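PDB 2Q9U: A-type flavoprotein from Giardia intestinalis, which probably reduces dioxygen to water at a non-haem diiron centre, using electrons delivered through a bound flavin mononucleotide. Local coordinates for residues L136-G139 with K140-L143; T159-P162 with E163-I166; W352-R355 with A356-I360; I360-E363 with L364-G367. All blocks are in the same frame, centred on the assembly; numbering follows the deposited sequence.

How the interactions relate
The four contacts fall into two pairs, one in each domain. Interactions 1 and 2 are turns of the metallo-beta-lactamase-like domain, with centres 10 Å apart. They touch directly: Arg141 NE meets Asp164 OD2 in a salt bridge of 2.7 Å, and strands 142-147 and 157-161 are neighbours in one sheet. Both lie away from the residues that hold the diiron centre. Interactions 3 and 4 belong to the flavodoxin-like domain, follow each other along helix 356-367 and share Ile360, with centres 12 Å apart. Interaction 3 holds the flavin directly; in interaction 4 the side chain of Ile360 stays about 11 Å from it. Interactions 1 and 3 have centres 62 Å apart.

Interaction 1. Residues L136-G139 with K140-L143; sequences LKIG and KRTL
Leu136 and Leu143 face each other as an antiparallel hydrogen-bonded pair: Leu136 N to Leu143 O is 2.9 Å and Leu143 N to Leu136 O is 2.8 Å. Lys137 and Thr142 follow as a non-hydrogen-bonded pair, their CA atoms 4.4 Å apart. Next, Ile138 N reaches Arg141 O at 2.9 Å in a nearly straight bond (165°), which pulls the chain together just before it reverses through Gly139 and Lys140. Gly139 adopts backbone angles suited to a residue without CB. The result is a tight beta hairpin, and strand 136-137 is an edge strand of its sheet within the chain, in the metallo-beta-lactamase-like domain. On the buried face Leu136 CB lies 4.4 Å from Leu143 CB, and Ile138 CG2 adds a contact to Leu143 CD1 at 4.2 Å. Ile138 CG1 sits between its own N and carbonyl carbon (chi1 66°), which carries this branch across to Arg141 CB, 3.8 Å from CG1. On the other face Lys137 bends near its end and brings NZ across Thr142 CG2 at 3.6 Å. The guanidinium of Arg141 makes salt bridges with Asp164 and Asp48, while its NH2 also donates to Pro15 O.

Interaction 2. Residues T159-P162 with E163-I166; sequences TYCP and EDKI
Cys161 and Ile166 form an antiparallel hydrogen-bonded pair, with Cys161 N to Ile166 O at 2.8 Å and Ile166 N to Cys161 O at 3.2 Å. This is the closing end of the hairpin between strands 157-161 and 166-170, and it carries a G1 beta bulge: Lys165 and Ile166 both face Cys161. Lys165 takes the positive phi (66°) of the bulge, and its N also approaches Cys161 O at 2.8 Å, a weak bond because the angle is poor. Its side chain doubles back over the turn, so that NZ donates to Pro162 O at 2.7 Å, in the carbonyl plane; a weaker bond runs to Glu163 O. Tyr160 lies beside this chain and points the same way, its OH 3.6 Å from Lys165 CD and hydrogen-bonded to Glu222 O. The tyrosine ring meets Ile166 O obliquely, at 3.3 Å from CD1, while Pro162 N sits over one ring face near the rim. On the other side of the turn, Cys161 SG stands anti to its backbone N (chi1 175°) and comes within 3.4 Å of Glu163 OE1. That oxygen probably accepts a hydrogen bond from Thr142 N, which ties the turn to the adjacent strand. Asp164 N is buried by the turn with no hydrogen-bonding partner in the model, and the sulfur of Cys161 lies 3.7 Å from it.

Interaction 3. Residues W352-R355 with A356-I360; sequences WSNR and AVPDI. With FMN (flavin mononucleotide), chain F.
Arg355 is the N-cap of helix 356-367, and the residues just before it form one of the FMN-binding loops of the flavodoxin-like domain. Ala356 opens the first turn; its N and that of Arg355 both donate to Thr317 OG1, anchoring the helix start to another FMN-binding residue. Val357 comes next, with CB 3.8 Å from Asn354 OD1, and a water that donates to this oxygen is weakly bonded to Val357 N. Pro358 sets its ring against the amide of Asn354, CD lying 3.6 Å from ND2; the asparagine CG is anti to its own N (chi1 174°), which swings the amide over to the helix. Asp359 N closes the first full turn on Arg355 O at 3.1 Å. Its carboxylate does not meet the arginine's guanidinium directly; the two share a water, 2.8 Å from Arg355 NE, in the guanidinium plane, and 2.8 Å from Asp359 OD1. The other oxygen, OD2, is bonded to Thr321 OG1. Ile360 takes up the helical pattern, its N donating to Ala356 O. Upstream, the Trp352 indole lies face to face with the flavin, C2 of FMN standing 3.5 Å above the middle of the indole plane, and Trp153 of the second subunit meets the same tryptophan edge-to-face. Two backbone donors grip one flavin oxygen almost linearly: Trp352 N is 2.9 Å from FMN O2, and Ser353 N is 2.8 Å from it.

Interaction 4. Residues I360-E363 with L364-G367; sequences IVAE and LRDG
Leu364 N and Ile360 O, 2.8 Å apart, begin a run of backbone hydrogen bonds in helix 356-367, the helix of a beta-alpha-beta unit between strands 344-350 and 378-381 of the flavodoxin-like domain. Val361 O takes Arg365 N at 2.9 Å, and Ala362 O takes Asp366 N at 2.8 Å. The regularity fades at the next step: Glu363 O has Gly367 N at 2.9 Å, but the N-H points poorly (129°) and the bond is weak. Here the helix widens into a pi-type turn. Farther on, the carbonyls of Asp366 and Gly367 share a side-chain donor, Lys369 NZ. On the buried side Leu364 runs alongside Ile360, CD1 resting 3.7 Å from Ile360 CG2. On the outer side Arg365 bends at chi3 (63°), which turns its head back along the helix so that Ala362 CA lies over one guanidinium face, toward the rim. Its three nitrogens all have acceptors. NH1 forms a salt bridge with Glu375, while the other two hold Asp366 side-on, NE to OD1 at 3.0 Å and NH2 to OD2 at 3.0 Å. Both carboxylate oxygens lie close to the guanidinium plane, yet NE meets OD1 from well above the carboxylate plane (43° out of it). Glu363 OE2 is paired with Arg334 NH1 of helix 324-336, and the same oxygen lies 4.1 Å from Gly367 CA.

Interaction 1. Residues L136-G139 with K140-L143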
loop_
_atom_site.group_PDB
_atom_site.type_symbol
_atom_site.label_atom_id
_atom_site.label_comp_id
_atom_site.label_asym_id
_atom_site.label_seq_id
_atom_site.Cartn_x
_atom_site.Cartn_y
_atom_site.Cartn_z
ATOM N N LEU A 136 -41.343 24.956 -4.319
ATOM C CA LEU A 136 -41.742 24.377 -3.052
ATOM C C LEU A 136 -41.679 25.393 -1.927
ATOM O O LEU A 136 -40.601 25.882 -1.576
ATOM C CB LEU A 136 -40.871 23.173 -2.698
ATOM C CG LEU A 136 -41.215 22.527 -1.344
ATOM C CD1 LEU A 136 -42.658 22.026 -1.310
ATOM C CD2 LEU A 136 -40.249 21.383 -1.011
ATOM N N LYS A 137 -42.836 25.693 -1.334
ATOM C CA LYS A 137 -42.870 26.618 -0.218
ATOM C C LYS A 137 -42.550 25.906 1.100
ATOM O O LYS A 137 -43.184 24.904 1.447
ATOM C CB LYS A 137 -44.235 27.348 -0.159
ATOM C CG LYS A 137 -44.220 28.480 0.859
ATOM C CD LYS A 137 -45.377 29.451 0.626
ATOM C CE LYS A 137 -44.894 30.901 0.795
ATOM N NZ LYS A 137 -44.233 31.448 -0.449
ATOM N N ILE A 138 -41.567 26.413 1.848
ATOM C CA ILE A 138 -41.196 25.763 3.112
ATOM C C ILE A 138 -41.379 26.685 4.304
ATOM O O ILE A 138 -41.036 26.326 5.422
ATOM C CB ILE A 138 -39.771 25.097 3.095
ATOM C CG1 ILE A 138 -38.680 26.164 2.958
ATOM C CG2 ILE A 138 -39.690 24.000 2.013
ATOM C CD1 ILE A 138 -37.211 25.670 3.219
ATOM N N GLY A 139 -41.956 27.863 4.045
ATOM C CA GLY A 139 -42.281 28.853 5.084
ATOM C C GLY A 139 -41.890 30.237 4.630
ATOM O O GLY A 139 -42.440 30.757 3.660
ATOM N N LYS A 140 -40.927 30.836 5.331
ATOM C CA LYS A 140 -40.287 32.073 4.887
ATOM C C LYS A 140 -39.551 31.853 3.569
ATOM O O LYS A 140 -39.459 32.765 2.740
ATOM C CB LYS A 140 -39.323 32.603 5.965
ATOM C CG LYS A 140 -40.020 32.863 7.276
ATOM C CD LYS A 140 -39.551 34.159 7.933
ATOM C CE LYS A 140 -40.752 34.923 8.510
ATOM N NZ LYS A 140 -41.704 35.353 7.423
ATOM N N ARG A 141 -39.047 30.637 3.369
ATOM C CA ARG A 141 -38.252 30.324 2.184
ATOM C C ARG A 141 -39.067 29.551 1.146
ATOM O O ARG A 141 -40.080 28.924 1.461
ATOM C CB ARG A 141 -36.973 29.540 2.561
ATOM C CG ARG A 141 -36.027 30.293 3.505
ATOM C CD ARG A 141 -34.852 29.403 3.940
ATOM N NE ARG A 141 -34.030 29.962 5.021
ATOM C CZ ARG A 141 -34.361 29.916 6.315
ATOM N NH1 ARG A 141 -35.535 29.419 6.695
ATOM N NH2 ARG A 141 -33.532 30.410 7.238
ATOM N N THR A 142 -38.635 29.632 -0.099
ATOM C CA THR A 142 -39.079 28.711 -1.134
ATOM C C THR A 142 -37.855 28.011 -1.734
ATOM O O THR A 142 -36.717 28.490 -1.592
ATOM C CB THR A 142 -39.849 29.414 -2.249
ATOM O OG1 THR A 142 -38.990 30.333 -2.947
ATOM C CG2 THR A 142 -41.068 30.171 -1.681
ATOM N N LEU A 143 -38.095 26.875 -2.371
ATOM C CA LEU A 143 -37.039 26.107 -3.036
ATOM C C LEU A 143 -37.400 25.822 -4.480
ATOM O O LEU A 143 -38.556 25.456 -4.787
ATOM C CB LEU A 143 -36.810 24.781 -2.309
ATOM C CG LEU A 143 -36.359 24.832 -0.846
ATOM C CD1 LEU A 143 -36.243 23.422 -0.315
ATOM C CD2 LEU A 143 -35.034 25.586 -0.719
#

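Interaction 2. Residues T159-P162 with E163-I166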
loop_
_atom_site.group_PDB
_atom_site.type_symbol
_atom_site.label_atom_id
_atom_site.label_comp_id
_atom_site.label_asym_id
_atom_site.label_seq_id
_atom_site.Cartn_x
_atom_site.Cartn_y
_atom_site.Cartn_z
ATOM N N THR A 159 -30.493 22.360 -5.979
ATOM C CA THR A 159 -31.627 23.028 -5.305
ATOM C C THR A 159 -31.245 24.462 -5.004
ATOM O O THR A 159 -30.148 24.764 -4.521
ATOM C CB THR A 159 -32.087 22.269 -4.026
ATOM O OG1 THR A 159 -32.469 20.945 -4.370
ATOM C CG2 THR A 159 -33.280 22.960 -3.338
ATOM N N TYR A 160 -32.149 25.376 -5.332
ATOM C CA TYR A 160 -31.841 26.779 -5.207
ATOM C C TYR A 160 -32.853 27.471 -4.282
ATOM O O TYR A 160 -34.059 27.275 -4.427
ATOM C CB TYR A 160 -31.819 27.426 -6.598
ATOM C CG TYR A 160 -31.681 28.929 -6.515
ATOM C CD1 TYR A 160 -30.499 29.512 -6.055
ATOM C CD2 TYR A 160 -32.748 29.780 -6.864
ATOM C CE1 TYR A 160 -30.361 30.904 -5.949
ATOM C CE2 TYR A 160 -32.608 31.172 -6.779
ATOM C CZ TYR A 160 -31.427 31.722 -6.328
ATOM O OH TYR A 160 -31.275 33.090 -6.230
ATOM N N CYS A 161 -32.364 28.251 -3.319
ATOM C CA CYS A 161 -33.266 29.022 -2.475
ATOM C C CYS A 161 -33.175 30.503 -2.842
ATOM O O CYS A 161 -32.161 31.140 -2.576
ATOM C CB CYS A 161 -32.944 28.801 -0.992
ATOM S SG CYS A 161 -33.958 29.880 0.118
ATOM N N PRO A 162 -34.239 31.054 -3.468
ATOM C CA PRO A 162 -34.221 32.442 -3.934
ATOM C C PRO A 162 -34.124 33.497 -2.830
ATOM O O PRO A 162 -33.547 34.553 -3.080
ATOM C CB PRO A 162 -35.564 32.588 -4.687
ATOM C CG PRO A 162 -36.039 31.192 -4.936
ATOM C CD PRO A 162 -35.501 30.367 -3.809
ATOM N N GLU A 163 -34.704 33.239 -1.647
ATOM C CA GLU A 163 -34.711 34.229 -0.551
ATOM C C GLU A 163 -33.344 34.428 0.074
ATOM O O GLU A 163 -32.974 35.558 0.387
ATOM C CB GLU A 163 -35.725 33.886 0.561
ATOM C CG GLU A 163 -37.198 33.871 0.113
ATOM C CD GLU A 163 -37.544 32.619 -0.650
ATOM O OE1 GLU A 163 -36.797 31.619 -0.478
ATOM O OE2 GLU A 163 -38.547 32.621 -1.411
ATOM N N ASP A 164 -32.613 33.328 0.266
ATOM C CA ASP A 164 -31.294 33.358 0.880
ATOM C C ASP A 164 -30.131 33.306 -0.131
ATOM O O ASP A 164 -28.966 33.460 0.257
ATOM C CB ASP A 164 -31.181 32.231 1.907
ATOM C CG ASP A 164 -32.085 32.452 3.128
ATOM O OD1 ASP A 164 -32.718 33.521 3.207
ATOM O OD2 ASP A 164 -32.159 31.562 3.993
ATOM N N LYS A 165 -30.461 33.089 -1.409
ATOM C CA LYS A 165 -29.500 33.096 -2.515
ATOM C C LYS A 165 -28.522 31.921 -2.349
ATOM O O LYS A 165 -27.305 32.056 -2.583
ATOM C CB LYS A 165 -28.745 34.437 -2.617
ATOM C CG LYS A 165 -29.668 35.718 -2.615
ATOM C CD LYS A 165 -30.647 35.753 -3.825
ATOM C CE LYS A 165 -31.497 37.035 -3.843
ATOM N NZ LYS A 165 -32.480 37.047 -2.688
ATOM N N ILE A 166 -29.079 30.777 -1.955
ATOM C CA ILE A 166 -28.278 29.564 -1.725
ATOM C C ILE A 166 -28.452 28.577 -2.858
ATOM O O ILE A 166 -29.578 28.214 -3.220
ATOM C CB ILE A 166 -28.710 28.810 -0.458
ATOM C CG1 ILE A 166 -28.717 29.703 0.783
ATOM C CG2 ILE A 166 -27.775 27.604 -0.201
ATOM C CD1 ILE A 166 -29.673 29.168 1.859
#

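Interaction 3. Residues W352-R355 with A356-I360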
loop_
_atom_site.group_PDB
_atom_site.type_symbol
_atom_site.label_atom_id
_atom_site.label_comp_id
_atom_site.label_asym_id
_atom_site.label_seq_id
_atom_site.Cartn_x
_atom_site.Cartn_y
_atom_site.Cartn_z
ATOM N N TRP A 352 13.005 -6.809 -28.564
ATOM C CA TRP A 352 13.104 -7.477 -29.866
ATOM C C TRP A 352 12.032 -7.070 -30.852
ATOM O O TRP A 352 12.278 -7.065 -32.057
ATOM C CB TRP A 352 13.145 -9.005 -29.726
ATOM C CG TRP A 352 12.097 -9.592 -28.832
ATOM C CD1 TRP A 352 10.894 -10.108 -29.201
ATOM C CD2 TRP A 352 12.168 -9.704 -27.405
ATOM N NE1 TRP A 352 10.210 -10.551 -28.088
ATOM C CE2 TRP A 352 10.977 -10.311 -26.975
ATOM C CE3 TRP A 352 13.134 -9.343 -26.451
ATOM C CZ2 TRP A 352 10.714 -10.573 -25.620
ATOM C CZ3 TRP A 352 12.874 -9.600 -25.105
ATOM C CH2 TRP A 352 11.668 -10.212 -24.707
ATOM N N SER A 353 10.858 -6.693 -30.351
ATOM C CA SER A 353 9.757 -6.309 -31.219
ATOM C C SER A 353 9.013 -5.121 -30.614
ATOM O O SER A 353 8.474 -5.213 -29.523
ATOM C CB SER A 353 8.817 -7.493 -31.478
ATOM O OG SER A 353 7.663 -7.099 -32.233
ATOM N N ASN A 354 9.051 -3.998 -31.322
ATOM C CA ASN A 354 8.435 -2.748 -30.867
ATOM C C ASN A 354 6.907 -2.802 -30.918
ATOM O O ASN A 354 6.310 -2.713 -31.995
ATOM C CB ASN A 354 8.985 -1.576 -31.692
ATOM C CG ASN A 354 8.280 -0.250 -31.392
ATOM O OD1 ASN A 354 8.006 0.071 -30.232
ATOM N ND2 ASN A 354 7.979 0.516 -32.444
ATOM N N ARG A 355 6.268 -2.965 -29.764
ATOM C CA ARG A 355 4.795 -3.072 -29.733
ATOM C C ARG A 355 4.084 -2.054 -28.845
ATOM O O ARG A 355 2.969 -1.634 -29.161
ATOM C CB ARG A 355 4.330 -4.497 -29.366
ATOM C CG ARG A 355 4.799 -5.587 -30.376
ATOM C CD ARG A 355 4.049 -5.484 -31.749
ATOM N NE ARG A 355 2.627 -5.771 -31.591
ATOM C CZ ARG A 355 2.081 -6.990 -31.523
ATOM N NH1 ARG A 355 2.823 -8.094 -31.626
ATOM N NH2 ARG A 355 0.771 -7.102 -31.350
ATOM N N ALA A 356 4.725 -1.659 -27.750
ATOM C CA ALA A 356 4.079 -0.748 -26.788
ATOM C C ALA A 356 3.792 0.620 -27.424
ATOM O O ALA A 356 2.685 1.141 -27.315
ATOM C CB ALA A 356 4.936 -0.594 -25.547
ATOM N N VAL A 357 4.785 1.182 -28.101
ATOM C CA VAL A 357 4.650 2.524 -28.670
ATOM C C VAL A 357 3.561 2.605 -29.770
ATOM O O VAL A 357 2.699 3.473 -29.690
ATOM C CB VAL A 357 6.003 3.099 -29.101
ATOM C CG1 VAL A 357 5.828 4.428 -29.884
ATOM C CG2 VAL A 357 6.887 3.306 -27.848
ATOM N N PRO A 358 3.583 1.690 -30.776
ATOM C CA PRO A 358 2.433 1.592 -31.681
ATOM C C PRO A 358 1.083 1.459 -30.990
ATOM O O PRO A 358 0.121 2.106 -31.434
ATOM C CB PRO A 358 2.756 0.317 -32.509
ATOM C CG PRO A 358 4.265 0.363 -32.577
ATOM C CD PRO A 358 4.647 0.738 -31.168
ATOM N N ASP A 359 0.996 0.627 -29.940
ATOM C CA ASP A 359 -0.254 0.455 -29.201
ATOM C C ASP A 359 -0.635 1.743 -28.458
ATOM O O ASP A 359 -1.800 2.112 -28.446
ATOM C CB ASP A 359 -0.193 -0.697 -28.189
ATOM C CG ASP A 359 -0.265 -2.071 -28.849
ATOM O OD1 ASP A 359 -0.486 -2.150 -30.078
ATOM O OD2 ASP A 359 -0.106 -3.070 -28.124
ATOM N N ILE A 360 0.344 2.435 -27.879
ATOM C CA ILE A 360 0.060 3.715 -27.212
ATOM C C ILE A 360 -0.417 4.776 -28.229
ATOM O O ILE A 360 -1.409 5.468 -28.006
ATOM C CB ILE A 360 1.273 4.233 -26.459
ATOM C CG1 ILE A 360 1.567 3.335 -25.245
ATOM C CG2 ILE A 360 1.012 5.657 -26.013
ATOM C CD1 ILE A 360 2.954 3.635 -24.598
HETATM N N1 FMN F . 10.608 -6.744 -25.432
HETATM C C2 FMN F . 9.902 -6.920 -26.585
HETATM O O2 FMN F . 10.294 -6.380 -27.632
HETATM N N3 FMN F . 8.777 -7.722 -26.586
HETATM C C4 FMN F . 8.319 -8.326 -25.426
HETATM O O4 FMN F . 7.238 -8.910 -25.472
HETATM C C4A FMN F . 9.035 -8.138 -24.230
HETATM N N5 FMN F . 8.652 -8.742 -23.036
HETATM C C5A FMN F . 9.411 -8.528 -21.890
HETATM C C6 FMN F . 9.038 -9.125 -20.682
HETATM C C7 FMN F . 9.787 -8.918 -19.510
HETATM C C7M FMN F . 9.455 -9.746 -18.297
HETATM C C8 FMN F . 10.926 -8.114 -19.542
HETATM C C8M FMN F . 11.696 -7.777 -18.289
HETATM C C9 FMN F . 11.304 -7.521 -20.746
HETATM C C9A FMN F . 10.556 -7.720 -21.921
HETATM N N10 FMN F . 10.933 -7.115 -23.119
HETATM C C10 FMN F . 10.195 -7.344 -24.261
HETATM C "C1'" FMN F . 12.146 -6.240 -23.217
HETATM C "C2'" FMN F . 11.911 -4.850 -22.630
HETATM O "O2'" FMN F . 10.982 -4.087 -23.397
HETATM C "C3'" FMN F . 13.300 -4.220 -22.505
HETATM O "O3'" FMN F . 13.944 -4.845 -21.405
HETATM C "C4'" FMN F . 13.304 -2.723 -22.273
HETATM O "O4'" FMN F . 14.628 -2.229 -22.430
HETATM C "C5'" FMN F . 12.825 -2.365 -20.872
HETATM O "O5'" FMN F . 12.641 -0.963 -20.792
HETATM P P FMN F . 12.818 -0.250 -19.380
HETATM O O1P FMN F . 12.186 1.122 -19.530
HETATM O O2P FMN F . 12.104 -1.089 -18.359
HETATM O O3P FMN F . 14.284 -0.125 -18.999
HETATM O O HOH W 1 7.810 -0.183 -27.782
HETATM O O HOH W 2 1.410 -3.260 -31.775
#

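Interaction 4. Residues I360-E363 with L364-G367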
loop_
_atom_site.group_PDB
_atom_site.type_symbol
_atom_site.label_atom_id
_atom_site.label_comp_id
_atom_site.label_asym_id
_atom_site.label_seq_id
_atom_site.Cartn_x
_atom_site.Cartn_y
_atom_site.Cartn_z
ATOM N N ILE A 360 0.344 2.435 -27.879
ATOM C CA ILE A 360 0.060 3.715 -27.212
ATOM C C ILE A 360 -0.417 4.776 -28.229
ATOM O O ILE A 360 -1.409 5.468 -28.006
ATOM C CB ILE A 360 1.273 4.233 -26.459
ATOM C CG1 ILE A 360 1.567 3.335 -25.245
ATOM C CG2 ILE A 360 1.012 5.657 -26.013
ATOM C CD1 ILE A 360 2.954 3.635 -24.598
ATOM N N VAL A 361 0.283 4.875 -29.349
ATOM C CA VAL A 361 -0.099 5.813 -30.426
ATOM C C VAL A 361 -1.545 5.564 -30.893
ATOM O O VAL A 361 -2.335 6.509 -31.014
ATOM C CB VAL A 361 0.896 5.756 -31.632
ATOM C CG1 VAL A 361 0.260 6.323 -32.950
ATOM C CG2 VAL A 361 2.258 6.486 -31.301
ATOM N N ALA A 362 -1.893 4.306 -31.146
ATOM C CA ALA A 362 -3.237 3.970 -31.619
ATOM C C ALA A 362 -4.282 4.365 -30.574
ATOM O O ALA A 362 -5.343 4.935 -30.904
ATOM C CB ALA A 362 -3.336 2.484 -31.958
ATOM N N GLU A 363 -3.969 4.091 -29.295
ATOM C CA GLU A 363 -4.903 4.422 -28.241
ATOM C C GLU A 363 -5.036 5.937 -28.088
ATOM O O GLU A 363 -6.150 6.451 -27.940
ATOM C CB GLU A 363 -4.506 3.717 -26.925
ATOM C CG GLU A 363 -5.360 4.102 -25.716
ATOM C CD GLU A 363 -6.833 3.757 -25.815
ATOM O OE1 GLU A 363 -7.226 2.858 -26.587
ATOM O OE2 GLU A 363 -7.615 4.391 -25.060
ATOM N N LEU A 364 -3.922 6.659 -28.133
ATOM C CA LEU A 364 -3.967 8.139 -28.054
ATOM C C LEU A 364 -4.771 8.764 -29.206
ATOM O O LEU A 364 -5.564 9.692 -29.010
ATOM C CB LEU A 364 -2.559 8.724 -28.067
ATOM C CG LEU A 364 -1.724 8.507 -26.810
ATOM C CD1 LEU A 364 -0.305 8.953 -27.147
ATOM C CD2 LEU A 364 -2.260 9.363 -25.667
ATOM N N ARG A 365 -4.552 8.236 -30.399
ATOM C CA ARG A 365 -5.130 8.794 -31.622
ATOM C C ARG A 365 -6.597 8.391 -31.783
ATOM O O ARG A 365 -7.447 9.259 -31.977
ATOM C CB ARG A 365 -4.287 8.356 -32.823
ATOM C CG ARG A 365 -4.720 8.927 -34.189
ATOM C CD ARG A 365 -3.995 8.207 -35.312
ATOM N NE ARG A 365 -4.365 6.799 -35.330
ATOM C CZ ARG A 365 -3.557 5.772 -35.605
ATOM N NH1 ARG A 365 -2.270 5.934 -35.891
ATOM N NH2 ARG A 365 -4.053 4.554 -35.549
ATOM N N ASP A 366 -6.890 7.089 -31.724
ATOM C CA ASP A 366 -8.235 6.574 -32.006
ATOM C C ASP A 366 -9.145 6.479 -30.779
ATOM O O ASP A 366 -10.368 6.644 -30.887
ATOM C CB ASP A 366 -8.170 5.208 -32.715
ATOM C CG ASP A 366 -7.360 5.258 -34.009
ATOM O OD1 ASP A 366 -7.211 6.362 -34.596
ATOM O OD2 ASP A 366 -6.864 4.191 -34.428
ATOM N N GLY A 367 -8.557 6.226 -29.609
ATOM C CA GLY A 367 -9.346 6.155 -28.356
ATOM C C GLY A 367 -9.488 7.521 -27.721
ATOM O O GLY A 367 -10.610 8.017 -27.566
#